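Local atomic coordinates of L-threonine-O-3-phosphate decarboxylase (Porphyromonas gingivalis, PDB entry 3FKD), a protein that probably uses pyridoxal 5'-phosphate as cofactor to decarboxylate L-threonine O-3-phosphate. Residues R148-I151 against L152-L155; L248-R251 against K252-N256; A52-L55 against R56-A60; K213-M216 against K217-A221. All blocks are in the same frame, centred on the assembly; numbering follows the deposited sequence.

Contact 1 of 4, residues R148-I151 against L152-L155; sequences RTEI and LRLL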
ATOM      1  N   ARG A 148      -5.639   3.632  30.966  1.00 43.24           N
ATOM      2  CA  ARG A 148      -4.502   2.735  30.758  1.00 40.34           C
ATOM      3  C   ARG A 148      -4.641   1.558  31.695  1.00 39.58           C
ATOM      4  O   ARG A 148      -4.258   0.444  31.361  1.00 40.19           O
ATOM      5  CB  ARG A 148      -3.175   3.485  30.996  1.00 39.77           C
ATOM      6  CG  ARG A 148      -2.090   2.651  31.653  1.00 39.26           C
ATOM      7  CD  ARG A 148      -0.734   3.344  31.782  1.00 37.01           C
ATOM      8  NE  ARG A 148       0.254   2.312  32.091  1.00 40.63           N
ATOM      9  CZ  ARG A 148       1.017   1.690  31.188  1.00 38.99           C
ATOM     10  NH1 ARG A 148       0.957   2.043  29.914  1.00 37.69           N
ATOM     11  NH2 ARG A 148       1.863   0.735  31.557  1.00 36.66           N
ATOM     12  N   THR A 149      -5.234   1.828  32.857  1.00 42.43           N
ATOM     13  CA  THR A 149      -5.467   0.848  33.923  1.00 42.91           C
ATOM     14  C   THR A 149      -6.612  -0.124  33.652  1.00 41.44           C
ATOM     15  O   THR A 149      -6.527  -1.299  33.990  1.00 42.83           O
ATOM     16  CB  THR A 149      -5.779   1.570  35.244  1.00 45.40           C
ATOM     17  OG1 THR A 149      -4.834   2.627  35.434  1.00 46.86           O
ATOM     18  CG2 THR A 149      -5.705   0.619  36.416  1.00 43.40           C
ATOM     19  N   GLU A 150      -7.693   0.364  33.064  1.00 43.59           N
ATOM     20  CA  GLU A 150      -8.825  -0.502  32.752  1.00 45.03           C
ATOM     21  C   GLU A 150      -8.373  -1.502  31.706  1.00 45.13           C
ATOM     22  O   GLU A 150      -8.717  -2.686  31.750  1.00 48.23           O
ATOM     23  CB  GLU A 150     -10.011   0.319  32.249  1.00 44.85           C
ATOM     24  CG  GLU A 150     -11.114  -0.517  31.627  1.00 48.66           C
ATOM     25  CD  GLU A 150     -11.815  -1.447  32.615  1.00 51.68           C
ATOM     26  OE1 GLU A 150     -11.645  -1.272  33.849  1.00 54.82           O
ATOM     27  OE2 GLU A 150     -12.548  -2.352  32.149  1.00 49.07           O
ATOM     28  N   ILE A 151      -7.562  -1.023  30.778  1.00 41.95           N
ATOM     29  CA  ILE A 151      -7.012  -1.878  29.751  1.00 39.59           C
ATOM     30  C   ILE A 151      -6.105  -2.951  30.356  1.00 41.66           C
ATOM     31  O   ILE A 151      -6.292  -4.130  30.060  1.00 40.93           O
ATOM     32  CB  ILE A 151      -6.316  -1.061  28.650  1.00 37.39           C
ATOM     33  CG1 ILE A 151      -7.373  -0.309  27.839  1.00 36.13           C
ATOM     34  CG2 ILE A 151      -5.548  -1.970  27.731  1.00 37.63           C
ATOM     35  CD1 ILE A 151      -6.857   0.446  26.650  1.00 33.71           C
ATOM     36  N   LEU A 152      -5.152  -2.563  31.213  1.00 40.13           N
ATOM     37  CA  LEU A 152      -4.259  -3.553  31.853  1.00 41.65           C
ATOM     38  C   LEU A 152      -4.960  -4.738  32.564  1.00 40.79           C
ATOM     39  O   LEU A 152      -4.449  -5.853  32.579  1.00 39.66           O
ATOM     40  CB  LEU A 152      -3.252  -2.884  32.800  1.00 38.21           C
ATOM     41  CG  LEU A 152      -2.331  -1.923  32.068  1.00 40.18           C
ATOM     42  CD1 LEU A 152      -1.498  -1.062  32.998  1.00 35.72           C
ATOM     43  CD2 LEU A 152      -1.445  -2.744  31.110  1.00 40.95           C
ATOM     44  N   ARG A 153      -6.120  -4.517  33.162  1.00 42.30           N
ATOM     45  CA  ARG A 153      -6.750  -5.639  33.832  1.00 42.91           C
ATOM     46  C   ARG A 153      -7.426  -6.543  32.823  1.00 43.85           C
ATOM     47  O   ARG A 153      -7.506  -7.744  33.042  1.00 44.09           O
ATOM     48  CB  ARG A 153      -7.671  -5.221  34.986  1.00 47.94           C
ATOM     49  CG  ARG A 153      -9.065  -4.675  34.633  1.00 50.89           C
ATOM     50  CD  ARG A 153      -9.447  -3.650  35.706  1.00 53.56           C
ATOM     51  NE  ARG A 153      -8.207  -3.167  36.329  1.00 55.15           N
ATOM     52  CZ  ARG A 153      -7.970  -3.139  37.640  1.00 57.54           C
ATOM     53  NH1 ARG A 153      -8.916  -3.516  38.498  1.00 60.03           N
ATOM     54  NH2 ARG A 153      -6.796  -2.713  38.090  1.00 52.47           N
ATOM     55  N   LEU A 154      -7.862  -5.983  31.695  1.00 42.83           N
ATOM     56  CA  LEU A 154      -8.359  -6.811  30.592  1.00 41.25           C
ATOM     57  C   LEU A 154      -7.273  -7.753  30.004  1.00 40.93           C
ATOM     58  O   LEU A 154      -7.517  -8.935  29.746  1.00 39.70           O
ATOM     59  CB  LEU A 154      -8.895  -5.929  29.469  1.00 38.95           C
ATOM     60  CG  LEU A 154      -9.994  -4.928  29.727  1.00 39.68           C
ATOM     61  CD1 LEU A 154      -9.873  -3.802  28.738  1.00 37.39           C
ATOM     62  CD2 LEU A 154     -11.336  -5.629  29.591  1.00 42.08           C
ATOM     63  N   LEU A 155      -6.096  -7.194  29.746  1.00 39.34           N
ATOM     64  CA  LEU A 155      -4.970  -7.956  29.248  1.00 38.20           C
ATOM     65  C   LEU A 155      -4.683  -9.074  30.214  1.00 38.27           C
ATOM     66  O   LEU A 155      -4.460 -10.213  29.822  1.00 38.63           O
ATOM     67  CB  LEU A 155      -3.726  -7.061  29.129  1.00 39.06           C
ATOM     68  CG  LEU A 155      -3.483  -6.172  27.894  1.00 36.09           C
ATOM     69  CD1 LEU A 155      -4.290  -6.625  26.696  1.00 34.93           C
ATOM     70  CD2 LEU A 155      -3.770  -4.748  28.181  1.00 36.22           C
TER
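The crossover helix 148-157, which links strand 132-136 to strand 162-166 in a beta-alpha-beta unit, sets Ile151 against Leu155 on its inner face and Thr149 against Arg153 on its outer one. Ile151 and Leu155 run side by side and point the same way. Chi1 of -70° puts Ile151 CG1 beside the backbone N and turns CG2 to the opposite side of it, where Ile151 CG2 lies 3.3 Å from Leu155 CD2. The pair Ile151 CG1 and Leu154 CD1 is looser, at 4.4 Å. These aliphatic groups rest on Leu165 and Phe163 of strand 162-166. Along the flank, Arg148 stretches out past Leu152, whose CD1 comes obliquely to within 3.9 Å of Arg148 NE; the guanidinium itself is anchored by a salt bridge to Asp182 and a hydrogen bond to Val177 O. Arg153 behaves differently. Its CG is wedged between backbone N and carbonyl carbon (chi1 78°), and two further bends carry the chain back toward the preceding turn. Arg153 NE then makes a weak bond of 3.4 Å to Thr149 O, which sits at the guanidinium edge near its plane. The same oxygen takes a second weak bond, 3.3 Å long, from Arg153 N. Glu150 OE1 stays 4.6 Å from Arg153 NE, so any attraction would act through space. The chemistry implies an apolar face against the sheet and an exposed arginine tethered weakly, its NE and backbone N sharing one carbonyl oxygen.

Contact 2 of 4, residues L248-R251 against K252-N256; sequences LPIR and KWQRN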
ATOM      1  N   LEU A 248       1.994  17.475  19.305  1.00 22.86           N
ATOM      2  CA  LEU A 248       0.680  18.017  18.989  1.00 25.77           C
ATOM      3  C   LEU A 248       0.174  18.873  20.148  1.00 23.83           C
ATOM      4  O   LEU A 248       0.305  18.468  21.300  1.00 24.87           O
ATOM      5  CB  LEU A 248      -0.267  16.833  18.740  1.00 25.57           C
ATOM      6  CG  LEU A 248      -1.645  16.947  18.113  1.00 24.36           C
ATOM      7  CD1 LEU A 248      -2.148  15.524  18.052  1.00 24.32           C
ATOM      8  CD2 LEU A 248      -2.596  17.839  18.944  1.00 23.97           C
ATOM      9  N   PRO A 249      -0.412  20.048  19.864  1.00 23.06           N
ATOM     10  CA  PRO A 249      -0.859  20.889  20.986  1.00 24.45           C
ATOM     11  C   PRO A 249      -2.178  20.385  21.536  1.00 25.98           C
ATOM     12  O   PRO A 249      -3.227  20.962  21.229  1.00 28.38           O
ATOM     13  CB  PRO A 249      -1.060  22.273  20.345  1.00 25.24           C
ATOM     14  CG  PRO A 249      -1.052  22.059  18.860  1.00 22.81           C
ATOM     15  CD  PRO A 249      -0.878  20.577  18.579  1.00 25.16           C
ATOM     16  N   ILE A 250      -2.129  19.322  22.330  1.00 26.36           N
ATOM     17  CA  ILE A 250      -3.334  18.639  22.746  1.00 26.60           C
ATOM     18  C   ILE A 250      -4.152  19.374  23.826  1.00 28.08           C
ATOM     19  O   ILE A 250      -5.372  19.259  23.822  1.00 26.98           O
ATOM     20  CB  ILE A 250      -3.083  17.175  23.158  1.00 25.75           C
ATOM     21  CG1 ILE A 250      -4.426  16.446  23.323  1.00 26.36           C
ATOM     22  CG2 ILE A 250      -2.260  17.101  24.429  1.00 25.74           C
ATOM     23  CD1 ILE A 250      -5.334  16.569  22.144  1.00 22.59           C
ATOM     24  N   ARG A 251      -3.512  20.125  24.726  1.00 27.65           N
ATOM     25  CA  ARG A 251      -4.285  20.850  25.741  1.00 31.22           C
ATOM     26  C   ARG A 251      -5.102  21.934  25.082  1.00 29.08           C
ATOM     27  O   ARG A 251      -6.307  22.048  25.293  1.00 27.52           O
ATOM     28  CB  ARG A 251      -3.412  21.458  26.831  1.00 33.57           C
ATOM     29  CG  ARG A 251      -2.795  20.423  27.708  1.00 39.04           C
ATOM     30  CD  ARG A 251      -2.675  20.875  29.148  1.00 44.75           C
ATOM     31  NE  ARG A 251      -2.753  19.717  30.039  1.00 54.19           N
ATOM     32  CZ  ARG A 251      -1.851  18.731  30.077  1.00 55.74           C
ATOM     33  NH1 ARG A 251      -0.773  18.762  29.280  1.00 49.40           N
ATOM     34  NH2 ARG A 251      -2.033  17.710  30.917  1.00 52.61           N
ATOM     35  N   LYS A 252      -4.448  22.702  24.238  1.00 27.84           N
ATOM     36  CA  LYS A 252      -5.142  23.765  23.558  1.00 29.22           C
ATOM     37  C   LYS A 252      -6.290  23.244  22.629  1.00 27.59           C
ATOM     38  O   LYS A 252      -7.370  23.829  22.547  1.00 27.88           O
ATOM     39  CB  LYS A 252      -4.090  24.642  22.873  1.00 31.13           C
ATOM     40  CG  LYS A 252      -4.557  25.443  21.705  1.00 32.46           C
ATOM     41  CD  LYS A 252      -4.308  24.684  20.392  1.00 30.83           C
ATOM     42  CE  LYS A 252      -4.290  25.682  19.260  1.00 35.42           C
ATOM     43  NZ  LYS A 252      -3.694  27.006  19.756  1.00 40.44           N
ATOM     44  N   TRP A 253      -6.071  22.126  21.951  1.00 27.57           N
ATOM     45  CA  TRP A 253      -7.127  21.529  21.142  1.00 26.77           C
ATOM     46  C   TRP A 253      -8.320  21.014  21.986  1.00 25.42           C
ATOM     47  O   TRP A 253      -9.476  21.197  21.635  1.00 24.64           O
ATOM     48  CB  TRP A 253      -6.542  20.370  20.352  1.00 25.01           C
ATOM     49  CG  TRP A 253      -7.317  19.998  19.115  1.00 25.13           C
ATOM     50  CD1 TRP A 253      -8.310  20.720  18.500  1.00 23.32           C
ATOM     51  CD2 TRP A 253      -7.104  18.832  18.310  1.00 23.84           C
ATOM     52  NE1 TRP A 253      -8.751  20.051  17.383  1.00 22.40           N
ATOM     53  CE2 TRP A 253      -8.009  18.903  17.227  1.00 23.11           C
ATOM     54  CE3 TRP A 253      -6.222  17.739  18.386  1.00 21.70           C
ATOM     55  CZ2 TRP A 253      -8.061  17.915  16.233  1.00 22.38           C
ATOM     56  CZ3 TRP A 253      -6.286  16.763  17.414  1.00 22.47           C
ATOM     57  CH2 TRP A 253      -7.204  16.853  16.348  1.00 21.99           C
ATOM     58  N   GLN A 254      -7.993  20.338  23.076  1.00 25.53           N
ATOM     59  CA  GLN A 254      -8.925  19.714  23.996  1.00 25.96           C
ATOM     60  C   GLN A 254      -9.787  20.819  24.593  1.00 27.18           C
ATOM     61  O   GLN A 254     -10.996  20.696  24.701  1.00 27.92           O
ATOM     62  CB  GLN A 254      -8.087  19.047  25.087  1.00 26.87           C
ATOM     63  CG  GLN A 254      -8.629  17.873  25.821  1.00 30.39           C
ATOM     64  CD  GLN A 254      -7.479  17.029  26.415  1.00 36.79           C
ATOM     65  OE1 GLN A 254      -7.383  15.793  26.203  1.00 34.75           O
ATOM     66  NE2 GLN A 254      -6.572  17.711  27.128  1.00 39.10           N
ATOM     67  N   ARG A 255      -9.150  21.923  24.951  1.00 25.54           N
ATOM     68  CA  ARG A 255      -9.838  23.019  25.576  1.00 26.92           C
ATOM     69  C   ARG A 255     -10.709  23.829  24.594  1.00 26.39           C
ATOM     70  O   ARG A 255     -11.793  24.255  24.946  1.00 28.29           O
ATOM     71  CB  ARG A 255      -8.831  23.838  26.434  1.00 31.55           C
ATOM     72  CG  ARG A 255      -8.842  25.318  26.324  1.00 29.40           C
ATOM     73  CD  ARG A 255      -7.787  25.912  27.234  1.00 37.16           C
ATOM     74  NE  ARG A 255      -6.521  26.274  26.565  1.00 39.76           N
ATOM     75  CZ  ARG A 255      -6.385  27.274  25.682  1.00 41.35           C
ATOM     76  NH1 ARG A 255      -7.444  28.003  25.318  1.00 41.09           N
ATOM     77  NH2 ARG A 255      -5.196  27.543  25.145  1.00 39.51           N
ATOM     78  N   ASN A 256     -10.282  24.009  23.359  1.00 26.76           N
ATOM     79  CA  ASN A 256     -11.190  24.540  22.349  1.00 26.70           C
ATOM     80  C   ASN A 256     -12.383  23.616  22.112  1.00 28.18           C
ATOM     81  O   ASN A 256     -13.419  24.033  21.610  1.00 28.27           O
ATOM     82  CB  ASN A 256     -10.464  24.721  21.030  1.00 27.42           C
ATOM     83  CG  ASN A 256      -9.389  25.750  21.112  1.00 30.49           C
ATOM     84  OD1 ASN A 256      -9.511  26.719  21.864  1.00 30.59           O
ATOM     85  ND2 ASN A 256      -8.320  25.562  20.342  1.00 27.25           N
TER
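Leu248 and Ile250 both meet the indole of Trp253, and this apolar cluster marks the start of helix 250-266. Leu248 CD2 comes 3.7 Å from Trp253 CE3, approaching obliquely. Ile250 CD1 reaches the same ring carbon, CE3 of Trp253, at 4.0 Å, also on a slanting course. With its CG anti to the backbone N (chi1 -157°), Trp253 swings its six-membered ring back toward the residues that lead into the helix. A lesser aliphatic touch joins Pro249 CB to Lys252 CD, 4.0 Å apart.

Backbone bonds form the second group. Pro249 is the N-cap and the centre of an inverse gamma turn, closed by a weak bond of 2.8 Å from Ile250 N to Leu248 O. Its own carbonyl oxygen accepts the first regular helical bond, Trp253 N to Pro249 O at 3.2 Å; Gln254 N to Ile250 O and Arg255 N to Arg251 O follow, each 2.9 Å.

Polar ends make up the third group, and their partners lie outside the helix start: Gln254 NE2 bonds to Thr174 OG1, and Trp253 NE1 to Thr322 O. The indole also meets the rings of Trp25 and Phe172, both steeply inclined to it. Trp253 thus fastens the first turn of helix 250-266 to Thr322, just after strand 317-321, and to Thr278 just ahead of strand 279-284, while Leu248 leans on the loop at Ser171.

Contact 3 of 4, residues A52-L55 against R56-A60; sequences AGTL and RQMLA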
ATOM      1  N   ALA A  52      11.430  -1.923   4.611  1.00 24.87           N
ATOM      2  CA  ALA A  52      11.630  -0.691   5.410  1.00 26.19           C
ATOM      3  C   ALA A  52      12.432  -0.933   6.700  1.00 26.39           C
ATOM      4  O   ALA A  52      12.063  -0.427   7.773  1.00 26.08           O
ATOM      5  CB  ALA A  52      10.286  -0.019   5.738  1.00 23.51           C
ATOM      6  N   GLY A  53      13.519  -1.699   6.600  1.00 25.55           N
ATOM      7  CA  GLY A  53      14.227  -2.172   7.772  1.00 24.59           C
ATOM      8  C   GLY A  53      14.910  -1.108   8.615  1.00 27.31           C
ATOM      9  O   GLY A  53      15.053  -1.290   9.822  1.00 28.28           O
ATOM     10  N   THR A  54      15.375  -0.024   7.991  1.00 24.95           N
ATOM     11  CA  THR A  54      15.996   1.046   8.727  1.00 25.09           C
ATOM     12  C   THR A  54      14.954   1.798   9.561  1.00 27.82           C
ATOM     13  O   THR A  54      15.209   2.143  10.735  1.00 26.83           O
ATOM     14  CB  THR A  54      16.775   2.024   7.792  1.00 27.46           C
ATOM     15  OG1 THR A  54      17.843   1.320   7.172  1.00 28.98           O
ATOM     16  CG2 THR A  54      17.402   3.114   8.569  1.00 23.44           C
ATOM     17  N   LEU A  55      13.782   2.053   8.967  1.00 25.96           N
ATOM     18  CA  LEU A  55      12.694   2.647   9.728  1.00 25.06           C
ATOM     19  C   LEU A  55      12.312   1.744  10.886  1.00 25.13           C
ATOM     20  O   LEU A  55      12.197   2.203  12.021  1.00 26.17           O
ATOM     21  CB  LEU A  55      11.479   2.961   8.861  1.00 23.67           C
ATOM     22  CG  LEU A  55      10.315   3.737   9.491  1.00 20.46           C
ATOM     23  CD1 LEU A  55      10.840   4.951  10.275  1.00 21.77           C
ATOM     24  CD2 LEU A  55       9.351   4.171   8.441  1.00 17.32           C
ATOM     25  N   ARG A  56      12.149   0.457  10.597  1.00 26.90           N
ATOM     26  CA  ARG A  56      11.801  -0.523  11.616  1.00 27.10           C
ATOM     27  C   ARG A  56      12.773  -0.444  12.772  1.00 27.91           C
ATOM     28  O   ARG A  56      12.370  -0.336  13.934  1.00 27.62           O
ATOM     29  CB  ARG A  56      11.801  -1.940  11.039  1.00 27.80           C
ATOM     30  CG  ARG A  56      11.267  -2.987  12.002  1.00 28.69           C
ATOM     31  CD  ARG A  56      11.463  -4.372  11.447  1.00 29.35           C
ATOM     32  NE  ARG A  56      12.871  -4.766  11.438  1.00 31.33           N
ATOM     33  CZ  ARG A  56      13.552  -5.101  10.342  1.00 33.76           C
ATOM     34  NH1 ARG A  56      12.963  -5.097   9.154  1.00 31.93           N
ATOM     35  NH2 ARG A  56      14.823  -5.456  10.426  1.00 33.73           N
ATOM     36  N   GLN A  57      14.055  -0.492  12.446  1.00 27.85           N
ATOM     37  CA  GLN A  57      15.107  -0.379  13.447  1.00 30.12           C
ATOM     38  C   GLN A  57      14.954   0.892  14.311  1.00 29.60           C
ATOM     39  O   GLN A  57      14.930   0.801  15.533  1.00 32.12           O
ATOM     40  CB  GLN A  57      16.474  -0.482  12.767  1.00 33.47           C
ATOM     41  CG  GLN A  57      17.682  -0.162  13.616  1.00 38.01           C
ATOM     42  CD  GLN A  57      17.900  -1.158  14.736  1.00 46.27           C
ATOM     43  OE1 GLN A  57      17.315  -1.042  15.831  1.00 45.90           O
ATOM     44  NE2 GLN A  57      18.770  -2.142  14.480  1.00 49.12           N
HETATM   45  N   MSE A  58      14.818   2.063  13.699  1.00 28.36           N
HETATM   46  CA  MSE A  58      14.674   3.295  14.488  1.00 29.13           C
HETATM   47  C   MSE A  58      13.362   3.398  15.300  1.00 29.28           C
HETATM   48  O   MSE A  58      13.297   4.140  16.283  1.00 30.27           O
HETATM   49  CB  MSE A  58      14.774   4.534  13.613  1.00 28.83           C
HETATM   50  CG  MSE A  58      15.941   4.564  12.629  1.00 29.39           C
HETATM   51 SE   MSE A  58      15.517   6.062  11.447  1.00 56.90          SE
HETATM   52  CE  MSE A  58      16.489   5.606   9.852  1.00 32.32           C
ATOM     53  N   LEU A  59      12.311   2.701  14.877  1.00 26.84           N
ATOM     54  CA  LEU A  59      11.088   2.684  15.644  1.00 25.81           C
ATOM     55  C   LEU A  59      11.319   1.847  16.891  1.00 26.62           C
ATOM     56  O   LEU A  59      11.013   2.257  17.992  1.00 26.31           O
ATOM     57  CB  LEU A  59       9.940   2.109  14.808  1.00 26.12           C
ATOM     58  CG  LEU A  59       9.335   3.013  13.725  1.00 24.31           C
ATOM     59  CD1 LEU A  59       8.353   2.265  12.825  1.00 19.77           C
ATOM     60  CD2 LEU A  59       8.685   4.254  14.361  1.00 21.91           C
ATOM     61  N   ALA A  60      11.880   0.663  16.710  1.00 28.63           N
ATOM     62  CA  ALA A  60      12.130  -0.228  17.824  1.00 28.81           C
ATOM     63  C   ALA A  60      12.847   0.515  18.948  1.00 30.51           C
ATOM     64  O   ALA A  60      12.428   0.466  20.107  1.00 30.00           O
ATOM     65  CB  ALA A  60      12.954  -1.408  17.361  1.00 30.97           C
TER
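Arg56 folds back over Gly53 at the first turn of helix 53-62, and its side chain can be followed atom by atom. Arg56 CB sits 3.5 Å from Gly53 O and is nearly as close to Ala52 O. From there the chain runs straight, with CG anti to the backbone N (chi1 -172°), until a bend at chi3 (70°) turns the head group back toward the start of the helix. There Arg56 CZ comes 4.0 Å from Gly53 CA, and Arg56 NH1 closer still, 3.5 Å from Gly53 CA. The glycine therefore lies over one face of the guanidinium, with Gly53 O above the centre of that plane. The polar rim looks to other partners: NH1 forms a salt bridge with Asp51, and NE is hydrogen-bonded to Asn67 OD1. Several grips of this kind should fix the rotation of the group and hold it flat against the glycine.

The backbone beneath is regular. Arg56 N bonds to Ala52 O at 3.0 Å, with the donor in the carbonyl plane, and Gln57 N to Gly53 O at 2.9 Å. On another side of the helix, Leu55 CG meets Leu59 CD1 at 4.1 Å, their side chains slanting across one another. Leu55 touches Ala236 and Leu59 touches Leu240 of helix 230-241; Leu59 also reaches Ile70 and Val72 of strand 70-73. Nearby, Thr54 OG1 is hydrogen-bonded to Glu49. The whole is an amphipathic helix N terminus: Ala52 is the N-cap, supplying a backbone carbonyl, and Asp51 just before it binds the returning arginine.

Contact 4 of 4, residues K213-M216 against K217-A221; sequences KDFM and KRVAA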
ATOM      1  N   LYS A 213       7.035 -11.346  19.475  1.00 36.12           N
ATOM      2  CA  LYS A 213       7.461 -11.950  18.214  1.00 39.28           C
ATOM      3  C   LYS A 213       6.848 -13.322  17.835  1.00 37.63           C
ATOM      4  O   LYS A 213       6.907 -13.741  16.687  1.00 35.69           O
ATOM      5  CB  LYS A 213       8.994 -11.937  18.080  1.00 42.41           C
ATOM      6  CG  LYS A 213       9.763 -12.498  19.260  1.00 44.20           C
ATOM      7  CD  LYS A 213      11.260 -12.502  18.941  1.00 49.18           C
ATOM      8  CE  LYS A 213      11.512 -13.224  17.595  1.00 53.84           C
ATOM      9  NZ  LYS A 213      12.947 -13.315  17.139  1.00 54.98           N
ATOM     10  N   ASP A 214       6.241 -14.013  18.784  1.00 38.13           N
ATOM     11  CA  ASP A 214       5.430 -15.154  18.421  1.00 36.20           C
ATOM     12  C   ASP A 214       4.256 -14.703  17.564  1.00 37.73           C
ATOM     13  O   ASP A 214       4.002 -15.262  16.495  1.00 38.90           O
ATOM     14  CB  ASP A 214       4.896 -15.855  19.660  1.00 40.66           C
ATOM     15  CG  ASP A 214       5.784 -16.991  20.122  1.00 48.36           C
ATOM     16  OD1 ASP A 214       5.956 -17.105  21.358  1.00 52.35           O
ATOM     17  OD2 ASP A 214       6.300 -17.763  19.265  1.00 48.70           O
ATOM     18  N   PHE A 215       3.526 -13.693  18.021  1.00 33.17           N
ATOM     19  CA  PHE A 215       2.428 -13.198  17.227  1.00 31.16           C
ATOM     20  C   PHE A 215       2.981 -12.631  15.930  1.00 31.96           C
ATOM     21  O   PHE A 215       2.586 -13.026  14.828  1.00 31.01           O
ATOM     22  CB  PHE A 215       1.627 -12.142  18.001  1.00 32.20           C
ATOM     23  CG  PHE A 215       0.579 -11.436  17.172  1.00 28.59           C
ATOM     24  CD1 PHE A 215      -0.712 -11.887  17.149  1.00 28.06           C
ATOM     25  CD2 PHE A 215       0.905 -10.327  16.421  1.00 27.76           C
ATOM     26  CE1 PHE A 215      -1.658 -11.251  16.411  1.00 28.40           C
ATOM     27  CE2 PHE A 215      -0.032  -9.696  15.666  1.00 27.46           C
ATOM     28  CZ  PHE A 215      -1.326 -10.154  15.670  1.00 28.75           C
HETATM   29  N   MSE A 216       3.914 -11.702  16.070  1.00 33.07           N
HETATM   30  CA  MSE A 216       4.507 -11.043  14.920  1.00 33.33           C
HETATM   31  C   MSE A 216       4.870 -11.949  13.730  1.00 34.86           C
HETATM   32  O   MSE A 216       4.815 -11.504  12.585  1.00 33.76           O
HETATM   33  CB  MSE A 216       5.736 -10.242  15.328  1.00 34.69           C
HETATM   34  CG  MSE A 216       6.129  -9.303  14.224  1.00 39.55           C
HETATM   35 SE   MSE A 216       4.676  -8.023  13.903  1.00 58.45          SE
HETATM   36  CE  MSE A 216       5.292  -6.672  15.100  1.00 32.20           C
ATOM     37  N   LYS A 217       5.267 -13.194  13.996  1.00 35.17           N
ATOM     38  CA  LYS A 217       5.668 -14.097  12.917  1.00 36.11           C
ATOM     39  C   LYS A 217       4.468 -14.787  12.245  1.00 33.90           C
ATOM     40  O   LYS A 217       4.564 -15.177  11.084  1.00 36.61           O
ATOM     41  CB  LYS A 217       6.746 -15.113  13.356  1.00 38.15           C
ATOM     42  CG  LYS A 217       8.204 -14.572  13.306  1.00 42.02           C
ATOM     43  CD  LYS A 217       9.166 -15.592  12.631  1.00 46.18           C
ATOM     44  CE  LYS A 217      10.590 -15.626  13.243  1.00 50.07           C
ATOM     45  NZ  LYS A 217      11.119 -17.067  13.347  1.00 47.10           N
ATOM     46  N   ARG A 218       3.342 -14.930  12.941  1.00 31.65           N
ATOM     47  CA  ARG A 218       2.144 -15.307  12.224  1.00 29.60           C
ATOM     48  C   ARG A 218       1.791 -14.200  11.240  1.00 29.49           C
ATOM     49  O   ARG A 218       1.342 -14.475  10.134  1.00 28.81           O
ATOM     50  CB  ARG A 218       0.969 -15.600  13.138  1.00 27.96           C
ATOM     51  CG  ARG A 218       1.087 -16.895  13.885  1.00 30.66           C
ATOM     52  CD  ARG A 218       0.814 -18.140  13.019  1.00 32.12           C
ATOM     53  NE  ARG A 218      -0.549 -18.256  12.488  1.00 30.55           N
ATOM     54  CZ  ARG A 218      -1.632 -18.586  13.197  1.00 32.93           C
ATOM     55  NH1 ARG A 218      -1.548 -18.841  14.494  1.00 34.51           N
ATOM     56  NH2 ARG A 218      -2.812 -18.671  12.601  1.00 31.36           N
ATOM     57  N   VAL A 219       1.993 -12.942  11.603  1.00 29.73           N
ATOM     58  CA  VAL A 219       1.609 -11.916  10.634  1.00 29.21           C
ATOM     59  C   VAL A 219       2.636 -11.699   9.537  1.00 27.64           C
ATOM     60  O   VAL A 219       2.267 -11.424   8.406  1.00 26.68           O
ATOM     61  CB  VAL A 219       0.982 -10.606  11.266  1.00 29.03           C
ATOM     62  CG1 VAL A 219       1.292 -10.496  12.725  1.00 29.48           C
ATOM     63  CG2 VAL A 219       1.368  -9.348  10.489  1.00 27.40           C
ATOM     64  N   ALA A 220       3.907 -11.940   9.849  1.00 30.41           N
ATOM     65  CA  ALA A 220       5.007 -11.716   8.898  1.00 30.15           C
ATOM     66  C   ALA A 220       4.890 -12.683   7.721  1.00 29.09           C
ATOM     67  O   ALA A 220       5.354 -12.418   6.605  1.00 26.18           O
ATOM     68  CB  ALA A 220       6.334 -11.860   9.574  1.00 27.79           C
ATOM     69  N   ALA A 221       4.201 -13.785   7.963  1.00 29.93           N
ATOM     70  CA  ALA A 221       4.091 -14.822   6.958  1.00 27.92           C
ATOM     71  C   ALA A 221       3.302 -14.351   5.726  1.00 26.44           C
ATOM     72  O   ALA A 221       3.361 -14.964   4.655  1.00 28.41           O
ATOM     73  CB  ALA A 221       3.502 -16.065   7.569  1.00 26.34           C
TER
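The Phe215 ring meets Val219 CG1 one turn along helix 213-220, with the methyl approaching obliquely. Val219 CG1 lies 3.3 Å from Phe215 CE2 and 3.7 Å from Phe215 CD2. The ring of Phe87 meets that of Phe215 with its plane almost parallel, and Ile83 of helix 75-86 touches the same side chain. Val219 is modelled with chi1 18°, close to eclipsed, which brings CG1 up to the ring. Selenomethionine Met216 adds a looser touch, Met216 SE to Val219 CG1 at 4.4 Å, and both residues rest on Leu71 of strand 70-73.

The backbone hydrogen bonds are less even. Phe215 O accepts Val219 N at 3.3 Å and, more weakly and at a poorer angle, Arg218 N at 2.8 Å. Lys217 N reaches Lys213 O at 3.2 Å from well above the carbonyl plane, and has a weak second acceptor in Asp214 O. On the outer side, Lys213 NZ and Lys217 NZ stand 5.6 Å apart, so mild repulsion is likely. The chemistry implies a short helix with an apolar inner face, uneven and partly bifurcated backbone bonding, and an outer side rich in lysine and arginine but also carrying Asp214.

In the fold
From the N terminus the order is contact 3, contact 1, contact 4, contact 2. Each joins adjoining turns of one helix, so none closes a long loop, and none nests with or crosses another. Contacts 3 and 4, their centres about 17 Å apart, both rest on strand 70-73, an outermost strand, within this chain, of the seven-stranded sheet. Contact 1 belongs to a crossover deeper in that sheet, beside strand 162-166. Contact 2, about 37 Å from contact 4 between centres and across the chain's centre, meets residues flanking strands 317-321 and 279-284 of the five-stranded sheet. Together they line the larger sheet and the margin of the smaller in an aminotransferase class I and II fold.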